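PDB 6F3H: exoribonuclease II, mitochondrial from Candida glabrata, which probably degrades RNA in the 3' to 5' direction as the nuclease component of the mitochondrial RNA degradosome, using magnesium. Local coordinates for residues A[36-41]-A[82-87]; A[62-67]-A[76-81]; A[633-638]-A[671-676]. The protein carries 1 engineered substitution. All coordinates share one frame; numbering follows the deposited sequence.

Contact 1 of 3, residues A[36-41]-A[82-87]; sequences VGDIVL and ILRIPK
I82 and L83 both face L41, and this two-against-one pairing is a classic beta bulge. It lies where strand 82-85 runs antiparallel to strand 39-41, with 169° between their directions. The two strands lie side by side in a five-stranded antiparallel sheet, in which the last strand along the chain returns to pair with the first. I82 N points at L41 O, though the modelled distance is doubtfully short, and CG1 of I82 sits 3.5 Å from L41 O. L83 O then accepts the backbone N of L41 and also meets the CA-H of V40. CG of L83 stands between its own backbone N and carbonyl carbon (chi1 58°). From there it rests against CB of L41 at 3.9 Å, on the side of the sheet where L41 also packs on L216 and Y219 of helix 212-226. R84 opposes V40 in a non-hydrogen-bonded pair. Its chain is extended from CG to NE and runs to D38. R84 NE forms a salt bridge with D38 OD2 at 3.0 Å. The oxygen lies nearly in the guanidinium plane, but NE reaches it from above the carboxylate, and the two flat groups are 64° apart. D38 OD2 also accepts N35 N, while R84 NH1 is held by L240 O. I85 and I39 form a hydrogen-bonded pair: I39 N donates to I85 O at 2.9 Å, and I85 N donates back to I39 O. Their CB atoms stand 4.0 Å apart. Beyond the strand, the K87 side chain bends about its CG-CD bond and passes along the V36 carbonyl. P86 brings its CA to D38 OD1, and K87 N donates weakly to that same D38 OD1 at 3.2 Å.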
loop_
_atom_site.group_PDB
_atom_site.type_symbol
_atom_site.label_atom_id
_atom_site.label_comp_id
_atom_site.label_asym_id
_atom_site.label_seq_id
_atom_site.Cartn_x
_atom_site.Cartn_y
_atom_site.Cartn_z
ATOM N N VAL A 36 -13.934 14.230 16.357
ATOM C CA VAL A 36 -15.253 14.076 16.968
ATOM C C VAL A 36 -16.309 14.687 16.053
ATOM O O VAL A 36 -16.070 15.693 15.376
ATOM C CB VAL A 36 -15.295 14.683 18.384
ATOM C CG1 VAL A 36 -14.084 14.255 19.198
ATOM C CG2 VAL A 36 -15.350 16.175 18.312
ATOM N N GLY A 37 -17.460 14.040 15.972
ATOM C CA GLY A 37 -18.483 14.411 15.030
ATOM C C GLY A 37 -18.477 13.556 13.789
ATOM O O GLY A 37 -19.469 13.531 13.048
ATOM N N ASP A 38 -17.366 12.880 13.540
ATOM C CA ASP A 38 -17.290 11.976 12.415
ATOM C C ASP A 38 -18.256 10.829 12.649
ATOM O O ASP A 38 -18.483 10.418 13.786
ATOM C CB ASP A 38 -15.864 11.464 12.250
ATOM C CG ASP A 38 -14.949 12.478 11.572
ATOM O OD1 ASP A 38 -15.460 13.451 10.978
ATOM O OD2 ASP A 38 -13.720 12.275 11.592
ATOM N N ILE A 39 -18.905 10.376 11.596
ATOM C CA ILE A 39 -19.787 9.224 11.701
ATOM C C ILE A 39 -19.098 8.022 11.072
ATOM O O ILE A 39 -18.616 8.096 9.937
ATOM C CB ILE A 39 -21.163 9.492 11.081
ATOM C CG1 ILE A 39 -21.937 10.451 11.988
ATOM C CG2 ILE A 39 -21.914 8.216 10.905
ATOM C CD1 ILE A 39 -23.335 10.794 11.481
ATOM N N VAL A 40 -18.990 6.930 11.829
ATOM C CA VAL A 40 -18.117 5.836 11.445
ATOM C C VAL A 40 -18.866 4.522 11.436
ATOM O O VAL A 40 -19.868 4.332 12.122
ATOM C CB VAL A 40 -16.915 5.711 12.385
ATOM C CG1 VAL A 40 -16.086 6.915 12.232
ATOM C CG2 VAL A 40 -17.429 5.592 13.781
ATOM N N LEU A 41 -18.323 3.601 10.662
ATOM C CA LEU A 41 -18.594 2.187 10.788
ATOM C C LEU A 41 -17.359 1.528 11.378
ATOM O O LEU A 41 -16.241 1.777 10.926
ATOM C CB LEU A 41 -18.913 1.565 9.440
ATOM C CG LEU A 41 -20.386 1.465 9.128
ATOM C CD1 LEU A 41 -20.521 0.381 8.102
ATOM C CD2 LEU A 41 -21.219 1.177 10.380
ATOM N N ILE A 82 -14.123 1.475 9.554
ATOM C CA ILE A 82 -14.202 0.958 8.188
ATOM C C ILE A 82 -14.630 2.019 7.199
ATOM O O ILE A 82 -14.230 1.971 6.023
ATOM C CB ILE A 82 -15.163 -0.244 8.092
ATOM C CG1 ILE A 82 -15.045 -1.122 9.305
ATOM C CG2 ILE A 82 -14.679 -1.141 7.051
ATOM C CD1 ILE A 82 -16.027 -2.245 9.239
ATOM N N LEU A 83 -15.498 2.943 7.612
ATOM C CA LEU A 83 -15.769 4.102 6.786
ATOM C C LEU A 83 -16.145 5.260 7.679
ATOM O O LEU A 83 -16.606 5.080 8.805
ATOM C CB LEU A 83 -16.861 3.852 5.732
ATOM C CG LEU A 83 -18.290 3.415 6.022
ATOM C CD1 LEU A 83 -19.145 4.598 6.409
ATOM C CD2 LEU A 83 -18.850 2.767 4.776
ATOM N N ARG A 84 -15.970 6.459 7.136
ATOM C CA ARG A 84 -16.020 7.681 7.909
ATOM C C ARG A 84 -16.778 8.725 7.114
ATOM O O ARG A 84 -16.613 8.819 5.893
ATOM C CB ARG A 84 -14.606 8.173 8.225
ATOM C CG ARG A 84 -14.474 9.625 8.623
ATOM C CD ARG A 84 -13.018 9.940 8.943
ATOM N NE ARG A 84 -12.666 11.361 8.912
ATOM C CZ ARG A 84 -11.873 11.924 8.004
ATOM N NH1 ARG A 84 -11.341 11.195 7.033
ATOM N NH2 ARG A 84 -11.613 13.230 8.069
ATOM N N ILE A 85 -17.598 9.497 7.824
ATOM C CA ILE A 85 -18.382 10.602 7.292
ATOM C C ILE A 85 -17.984 11.839 8.077
ATOM O O ILE A 85 -18.235 11.902 9.284
ATOM C CB ILE A 85 -19.892 10.372 7.443
ATOM C CG1 ILE A 85 -20.334 9.183 6.617
ATOM C CG2 ILE A 85 -20.635 11.622 7.038
ATOM C CD1 ILE A 85 -20.169 9.448 5.167
ATOM N N PRO A 86 -17.405 12.850 7.443
ATOM C CA PRO A 86 -16.852 13.976 8.199
ATOM C C PRO A 86 -17.947 14.867 8.779
ATOM O O PRO A 86 -19.091 14.884 8.316
ATOM C CB PRO A 86 -15.991 14.711 7.161
ATOM C CG PRO A 86 -15.721 13.667 6.067
ATOM C CD PRO A 86 -17.005 12.897 6.023
ATOM N N LYS A 87 -17.578 15.583 9.842
ATOM C CA LYS A 87 -18.475 16.507 10.544
ATOM C C LYS A 87 -19.374 17.368 9.629
ATOM O O LYS A 87 -19.922 18.409 10.030
ATOM C CB LYS A 87 -17.628 17.417 11.432
ATOM C CG LYS A 87 -16.759 16.670 12.420
ATOM C CD LYS A 87 -15.569 17.511 12.831
ATOM C CE LYS A 87 -15.915 18.454 13.957
ATOM N NZ LYS A 87 -14.693 18.813 14.719
#

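Contact 2 of 3, residues A[62-67]-A[76-81]; sequences PRYTFA and AMKNSV
The Y64 and K78 side chains lie side by side and point the same way. Y64 CE1 is 3.7 Å from K78 CB, at an oblique angle to the ring. A chi1 of 170° swings the K78 chain away from its backbone N and carries it alongside the tyrosine. Next to them the backbones pair: Y64 N donates to A76 O at 3.0 Å, and A76 N donates to Y64 O at 2.9 Å, a hydrogen-bonded antiparallel pair. F66 projects from the same strand. Its CE1 meets A76 CB and its CZ meets V81 CG2, each at 3.9 Å, while A76 O lies at the ring edge. The F66 ring thus spans the turn, touching A76 before it and V81 after it. F66 and V81 also pack on V40 and L42 of strand 39-42. On the other side of the pair, R63 and M77, a selenomethionine, cross at a slant. M77 CE is 3.7 Å from R63 CG and also approaches P62 CD. Between A76 and V81 the chain makes one short 3-10 turn, with S80 N bonded to M77 O. A 3-10 turn joining the last two strands of a five-stranded antiparallel sheet is consistent with an SH3-like barrel.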
loop_
_atom_site.group_PDB
_atom_site.type_symbol
_atom_site.label_atom_id
_atom_site.label_comp_id
_atom_site.label_asym_id
_atom_site.label_seq_id
_atom_site.Cartn_x
_atom_site.Cartn_y
_atom_site.Cartn_z
ATOM N N PRO A 62 -4.649 4.842 23.817
ATOM C CA PRO A 62 -4.753 5.713 22.646
ATOM C C PRO A 62 -5.983 5.424 21.801
ATOM O O PRO A 62 -5.951 5.620 20.582
ATOM C CB PRO A 62 -3.469 5.400 21.875
ATOM C CG PRO A 62 -3.135 3.977 22.284
ATOM C CD PRO A 62 -3.974 3.586 23.478
ATOM N N ARG A 63 -7.074 4.970 22.417
ATOM C CA ARG A 63 -8.256 4.674 21.631
ATOM C C ARG A 63 -9.235 5.830 21.600
ATOM O O ARG A 63 -9.347 6.631 22.533
ATOM C CB ARG A 63 -8.979 3.428 22.110
ATOM C CG ARG A 63 -8.071 2.283 22.268
ATOM C CD ARG A 63 -8.754 1.259 23.072
ATOM N NE ARG A 63 -8.932 1.714 24.433
ATOM C CZ ARG A 63 -9.604 1.025 25.342
ATOM N NH1 ARG A 63 -10.176 -0.139 25.018
ATOM N NH2 ARG A 63 -9.722 1.518 26.564
ATOM N N TYR A 64 -9.970 5.871 20.507
ATOM C CA TYR A 64 -11.023 6.829 20.347
ATOM C C TYR A 64 -12.266 6.332 21.033
ATOM O O TYR A 64 -12.499 5.131 21.161
ATOM C CB TYR A 64 -11.311 7.032 18.879
ATOM C CG TYR A 64 -10.233 7.787 18.177
ATOM C CD1 TYR A 64 -9.034 7.176 17.835
ATOM C CD2 TYR A 64 -10.411 9.118 17.854
ATOM C CE1 TYR A 64 -8.038 7.885 17.182
ATOM C CE2 TYR A 64 -9.439 9.823 17.208
ATOM C CZ TYR A 64 -8.252 9.217 16.867
ATOM O OH TYR A 64 -7.298 9.974 16.209
ATOM N N THR A 65 -13.107 7.273 21.410
ATOM C CA THR A 65 -14.377 6.942 22.009
ATOM C C THR A 65 -15.442 7.198 20.975
ATOM O O THR A 65 -15.500 8.279 20.388
ATOM C CB THR A 65 -14.647 7.781 23.235
ATOM O OG1 THR A 65 -13.453 7.849 24.026
ATOM C CG2 THR A 65 -15.772 7.175 24.011
ATOM N N PHE A 66 -16.241 6.194 20.724
ATOM C CA PHE A 66 -17.346 6.316 19.808
ATOM C C PHE A 66 -18.625 6.058 20.572
ATOM O O PHE A 66 -18.633 5.306 21.541
ATOM C CB PHE A 66 -17.221 5.337 18.690
ATOM C CG PHE A 66 -15.957 5.438 17.978
ATOM C CD1 PHE A 66 -14.807 4.881 18.497
ATOM C CD2 PHE A 66 -15.906 6.090 16.772
ATOM C CE1 PHE A 66 -13.625 4.968 17.806
ATOM C CE2 PHE A 66 -14.742 6.188 16.078
ATOM C CZ PHE A 66 -13.593 5.624 16.595
ATOM N N ALA A 67 -19.708 6.670 20.122
ATOM C CA ALA A 67 -20.998 6.500 20.757
ATOM C C ALA A 67 -21.950 5.818 19.784
ATOM O O ALA A 67 -22.012 6.187 18.607
ATOM C CB ALA A 67 -21.541 7.852 21.196
ATOM N N ALA A 76 -12.170 2.298 20.528
ATOM C CA ALA A 76 -11.639 1.490 19.453
ATOM C C ALA A 76 -10.419 2.149 18.859
ATOM O O ALA A 76 -10.253 3.368 18.919
ATOM C CB ALA A 76 -12.676 1.250 18.354
HETATM N N MSE A 77 -9.569 1.312 18.278
HETATM C CA MSE A 77 -8.422 1.775 17.536
HETATM C C MSE A 77 -8.883 2.524 16.331
HETATM O O MSE A 77 -9.790 2.097 15.632
HETATM C CB MSE A 77 -7.528 0.612 17.101
HETATM C CG MSE A 77 -6.610 0.123 18.196
HETATM SE SE MSE A 77 -5.913 1.608 19.263
HETATM C CE MSE A 77 -5.168 0.598 20.768
ATOM N N LYS A 78 -8.228 3.642 16.089
ATOM C CA LYS A 78 -8.420 4.400 14.871
ATOM C C LYS A 78 -8.659 3.505 13.663
ATOM O O LYS A 78 -9.519 3.795 12.838
ATOM C CB LYS A 78 -7.192 5.274 14.659
ATOM C CG LYS A 78 -7.132 5.937 13.323
ATOM C CD LYS A 78 -5.773 6.620 13.147
ATOM C CE LYS A 78 -4.756 5.747 12.385
ATOM N NZ LYS A 78 -4.577 6.148 10.944
ATOM N N ASN A 79 -7.924 2.409 13.552
ATOM C CA ASN A 79 -8.022 1.562 12.373
ATOM C C ASN A 79 -9.175 0.585 12.422
ATOM O O ASN A 79 -9.417 -0.113 11.431
ATOM C CB ASN A 79 -6.728 0.819 12.189
ATOM C CG ASN A 79 -5.620 1.752 11.947
ATOM O OD1 ASN A 79 -5.338 2.602 12.789
ATOM N ND2 ASN A 79 -5.016 1.669 10.778
ATOM N N SER A 80 -9.892 0.524 13.536
ATOM C CA SER A 80 -11.135 -0.218 13.522
ATOM C C SER A 80 -12.217 0.494 12.728
ATOM O O SER A 80 -13.303 -0.059 12.592
ATOM C CB SER A 80 -11.628 -0.459 14.944
ATOM O OG SER A 80 -10.680 -1.192 15.700
ATOM N N VAL A 81 -11.964 1.705 12.241
ATOM C CA VAL A 81 -12.935 2.462 11.453
ATOM C C VAL A 81 -12.956 1.950 10.016
ATOM O O VAL A 81 -11.946 2.039 9.309
ATOM C CB VAL A 81 -12.627 3.961 11.491
ATOM C CG1 VAL A 81 -13.511 4.672 10.489
ATOM C CG2 VAL A 81 -12.869 4.506 12.883
#

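Contact 3 of 3, residues A[633-638]-A[671-676]; sequences RCYNGL and SQLSSS. With nucleotides of chain C.
Y635 and S674 meet at an RNA-contacting surface within the RNB domain, just beyond the short antiparallel strand pair 632-634 and 677-679. The two segments run in nearly opposite directions, 163° apart. The Y635 ring extends along the serine-rich segment, its CG anti to the backbone N (chi1 178°). Y635 OH accepts the backbone N of S674 at 2.8 Å, a fairly straight bond (157°). S674 OG lies over one face of the ring, toward its rim, and S674 O is at the ring edge. S674 OG also donates to S675 O, on a carbonyl lone pair. The ring also reaches the RNA, with Y635 CE2 3.9 Å from C5' of G2 of chain C. Segment 671-676 turns polar groups to the nucleotides. S674 O is paired with the ribose O2' of A1 of chain C, though the modelled distance is too short to be trusted. S676 N makes a weak bond to OP1 of G2 of chain C. S676 OG donates to OP1 of A3 of chain C at 2.9 Å. R633 CD lies 3.6 Å from S676 OG and near that same phosphate oxygen. The guanidinium goes farther, and NH1 forms a salt bridge with another RNA phosphate. At the other end, L638 CD1 packs on the backbone carbon of Q672 at 3.7 Å. Q672 and L673 also pack on F648 of helix 642-657. A water bridges the two segments' backbones beside L638: it accepts from L638 N at 2.7 Å and donates to Q672 O at 3.2 Å.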
loop_
_atom_site.group_PDB
_atom_site.type_symbol
_atom_site.label_atom_id
_atom_site.label_comp_id
_atom_site.label_asym_id
_atom_site.label_seq_id
_atom_site.Cartn_x
_atom_site.Cartn_y
_atom_site.Cartn_z
ATOM N N ARG A 633 2.125 13.644 -2.467
ATOM C CA ARG A 633 2.103 12.682 -1.386
ATOM C C ARG A 633 2.069 13.496 -0.106
ATOM O O ARG A 633 2.960 14.317 0.128
ATOM C CB ARG A 633 3.328 11.772 -1.417
ATOM C CG ARG A 633 3.564 11.098 -0.073
ATOM C CD ARG A 633 4.689 10.092 -0.094
ATOM N NE ARG A 633 4.788 9.427 -1.378
ATOM C CZ ARG A 633 5.821 8.678 -1.733
ATOM N NH1 ARG A 633 6.838 8.525 -0.884
ATOM N NH2 ARG A 633 5.842 8.106 -2.939
ATOM N N CYS A 634 1.061 13.255 0.729
ATOM C CA CYS A 634 0.735 14.129 1.844
ATOM C C CYS A 634 0.708 13.324 3.120
ATOM O O CYS A 634 0.686 12.096 3.099
ATOM C CB CYS A 634 -0.608 14.840 1.650
ATOM S SG CYS A 634 -0.910 15.306 -0.052
ATOM N N TYR A 635 0.721 14.038 4.237
ATOM C CA TYR A 635 0.635 13.395 5.538
ATOM C C TYR A 635 0.023 14.418 6.476
ATOM O O TYR A 635 0.589 15.503 6.646
ATOM C CB TYR A 635 2.007 12.927 6.034
ATOM C CG TYR A 635 1.974 12.288 7.406
ATOM C CD1 TYR A 635 1.788 13.060 8.536
ATOM C CD2 TYR A 635 2.123 10.922 7.577
ATOM C CE1 TYR A 635 1.729 12.504 9.794
ATOM C CE2 TYR A 635 2.059 10.353 8.853
ATOM C CZ TYR A 635 1.862 11.164 9.956
ATOM O OH TYR A 635 1.793 10.677 11.243
ATOM N N ASN A 636 -1.102 14.054 7.105
ATOM C CA ASN A 636 -1.845 14.974 7.956
ATOM C C ASN A 636 -1.489 14.831 9.409
ATOM O O ASN A 636 -1.444 15.826 10.131
ATOM C CB ASN A 636 -3.349 14.747 7.863
ATOM C CG ASN A 636 -3.934 15.195 6.568
ATOM O OD1 ASN A 636 -3.270 15.839 5.765
ATOM N ND2 ASN A 636 -5.201 14.849 6.348
ATOM N N GLY A 637 -1.349 13.616 9.875
ATOM C CA GLY A 637 -1.223 13.425 11.289
ATOM C C GLY A 637 -2.599 13.219 11.860
ATOM O O GLY A 637 -3.602 13.120 11.144
ATOM N N LEU A 638 -2.648 13.181 13.182
ATOM C CA LEU A 638 -3.882 12.894 13.892
ATOM C C LEU A 638 -4.365 14.079 14.723
ATOM O O LEU A 638 -3.588 14.942 15.144
ATOM C CB LEU A 638 -3.718 11.673 14.800
ATOM C CG LEU A 638 -3.430 10.323 14.146
ATOM C CD1 LEU A 638 -3.303 9.236 15.179
ATOM C CD2 LEU A 638 -4.551 9.971 13.209
ATOM N N SER A 671 1.277 4.855 18.592
ATOM C CA SER A 671 -0.152 4.956 18.816
ATOM C C SER A 671 -0.696 6.336 18.461
ATOM O O SER A 671 -1.909 6.552 18.606
ATOM C CB SER A 671 -0.450 4.627 20.280
ATOM N N GLN A 672 0.174 7.260 18.010
ATOM C CA GLN A 672 -0.207 8.623 17.635
ATOM C C GLN A 672 0.205 9.010 16.215
ATOM O O GLN A 672 0.254 10.202 15.900
ATOM C CB GLN A 672 0.375 9.633 18.626
ATOM C CG GLN A 672 0.603 9.058 20.012
ATOM C CD GLN A 672 0.909 10.124 21.029
ATOM O OE1 GLN A 672 0.785 11.310 20.742
ATOM N NE2 GLN A 672 1.295 9.711 22.233
ATOM N N LEU A 673 0.481 8.050 15.341
ATOM C CA LEU A 673 0.883 8.388 13.987
ATOM C C LEU A 673 -0.148 7.981 12.955
ATOM O O LEU A 673 -0.871 7.006 13.131
ATOM C CB LEU A 673 2.184 7.720 13.607
ATOM C CG LEU A 673 3.304 8.008 14.568
ATOM C CD1 LEU A 673 4.410 7.011 14.267
ATOM C CD2 LEU A 673 3.726 9.449 14.359
ATOM N N SER A 674 -0.174 8.734 11.863
ATOM C CA SER A 674 -0.984 8.499 10.679
ATOM C C SER A 674 -0.154 7.749 9.624
ATOM O O SER A 674 0.929 7.221 9.917
ATOM C CB SER A 674 -1.488 9.863 10.179
ATOM O OG SER A 674 -2.180 9.787 8.944
ATOM N N SER A 675 -0.629 7.745 8.380
ATOM C CA SER A 675 0.135 7.243 7.255
ATOM C C SER A 675 0.019 8.257 6.133
ATOM O O SER A 675 -0.822 9.162 6.164
ATOM C CB SER A 675 -0.336 5.855 6.796
ATOM O OG SER A 675 -1.326 5.926 5.778
ATOM N N SER A 676 0.891 8.110 5.149
ATOM C CA SER A 676 0.949 9.056 4.055
ATOM C C SER A 676 0.017 8.594 2.945
ATOM O O SER A 676 -0.294 7.409 2.812
ATOM C CB SER A 676 2.394 9.229 3.569
ATOM O OG SER A 676 2.702 8.427 2.438
ATOM P P G C 2 3.348 4.873 6.981
ATOM O OP1 G C 2 2.540 5.282 5.785
ATOM O OP2 G C 2 4.095 3.591 7.133
ATOM O "O5'" G C 2 4.449 5.968 7.288
ATOM C "C5'" G C 2 4.068 7.295 7.591
ATOM C "C4'" G C 2 5.258 8.210 7.640
ATOM O "O4'" G C 2 6.063 7.929 8.804
ATOM C "C3'" G C 2 6.229 8.095 6.489
ATOM O "O3'" G C 2 5.758 8.790 5.358
ATOM C "C2'" G C 2 7.504 8.669 7.081
ATOM O "O2'" G C 2 7.479 10.083 7.090
ATOM C "C1'" G C 2 7.413 8.181 8.520
ATOM N N9 G C 2 8.085 6.910 8.666
ATOM C C8 G C 2 7.405 5.727 8.758
ATOM N N7 G C 2 8.216 4.730 8.872
ATOM C C5 G C 2 9.471 5.323 8.844
ATOM C C6 G C 2 10.725 4.712 8.931
ATOM O O6 G C 2 10.905 3.497 9.047
ATOM N N1 G C 2 11.778 5.648 8.869
ATOM C C2 G C 2 11.650 7.028 8.738
ATOM N N2 G C 2 12.813 7.744 8.703
ATOM N N3 G C 2 10.442 7.613 8.654
ATOM C C4 G C 2 9.431 6.692 8.715
ATOM P P A C 1 -1.168 1.928 10.166
ATOM O OP1 A C 1 -1.474 1.417 8.811
ATOM O OP2 A C 1 -1.351 3.375 10.478
ATOM O "O5'" A C 1 0.353 1.516 10.363
ATOM C "C5'" A C 1 1.354 2.105 9.555
ATOM C "C4'" A C 1 1.789 3.434 10.120
ATOM O "O4'" A C 1 2.333 3.237 11.453
ATOM C "C3'" A C 1 2.903 4.114 9.351
ATOM O "O3'" A C 1 2.447 4.890 8.279
ATOM C "C2'" A C 1 3.636 4.904 10.418
ATOM O "O2'" A C 1 2.910 6.080 10.744
ATOM C "C1'" A C 1 3.544 3.940 11.591
ATOM N N9 A C 1 4.610 2.924 11.553
ATOM C C8 A C 1 5.226 2.360 10.459
ATOM N N7 A C 1 6.110 1.453 10.764
ATOM C C5 A C 1 6.057 1.408 12.148
ATOM C C6 A C 1 6.759 0.641 13.083
ATOM N N6 A C 1 7.684 -0.256 12.729
ATOM N N1 A C 1 6.474 0.831 14.392
ATOM C C2 A C 1 5.548 1.733 14.733
ATOM N N3 A C 1 4.818 2.517 13.946
ATOM C C4 A C 1 5.130 2.298 12.653
ATOM P P A C 3 6.174 8.301 3.912
ATOM O OP1 A C 3 5.519 9.145 2.878
ATOM O OP2 A C 3 5.975 6.851 3.890
ATOM O "O5'" A C 3 7.750 8.538 3.909
ATOM C "C5'" A C 3 8.288 9.848 3.923
ATOM C "C4'" A C 3 9.795 9.841 3.832
ATOM O "O4'" A C 3 10.362 9.302 5.055
ATOM C "C3'" A C 3 10.395 8.984 2.723
ATOM O "O3'" A C 3 10.396 9.636 1.469
ATOM C "C2'" A C 3 11.779 8.662 3.264
ATOM O "O2'" A C 3 12.667 9.744 3.106
ATOM C "C1'" A C 3 11.479 8.504 4.751
ATOM N N9 A C 3 11.079 7.130 4.998
ATOM C C8 A C 3 9.827 6.592 4.958
ATOM N N7 A C 3 9.823 5.313 5.187
ATOM C C5 A C 3 11.156 5.032 5.359
ATOM C C6 A C 3 11.805 3.849 5.632
ATOM N N6 A C 3 11.158 2.697 5.783
ATOM N N1 A C 3 13.152 3.916 5.738
ATOM C C2 A C 3 13.783 5.098 5.586
ATOM N N3 A C 3 13.271 6.291 5.323
ATOM C C4 A C 3 11.950 6.145 5.225
HETATM O O HOH W 1 -0.284 13.004 14.451
#

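Overall arrangement
Contacts 1 and 2 belong to one sheet, with centres 11 Å apart. Contact 2 is nested inside the loop that contact 1 closes. They meet on the face of the sheet that carries V40, where V40 CG2 is 3.4 Å from F66 CD2. Contact 3 comes much later in the chain and lies in the RNB domain, its centre 16 Å from that of contact 2. K78 CD packs on L638 CD2 at 3.6 Å, and P62 touches S671, so the 3-10 turn and the loop before strand 64-68 abut contact 3. Contact 3 grips the RNA directly. Contact 2 has N79 against an RNA phosphate, whereas contact 1 stays about 13 Å from the RNA at its nearest atom. All three lie away from the magnesium site at D401 and D410.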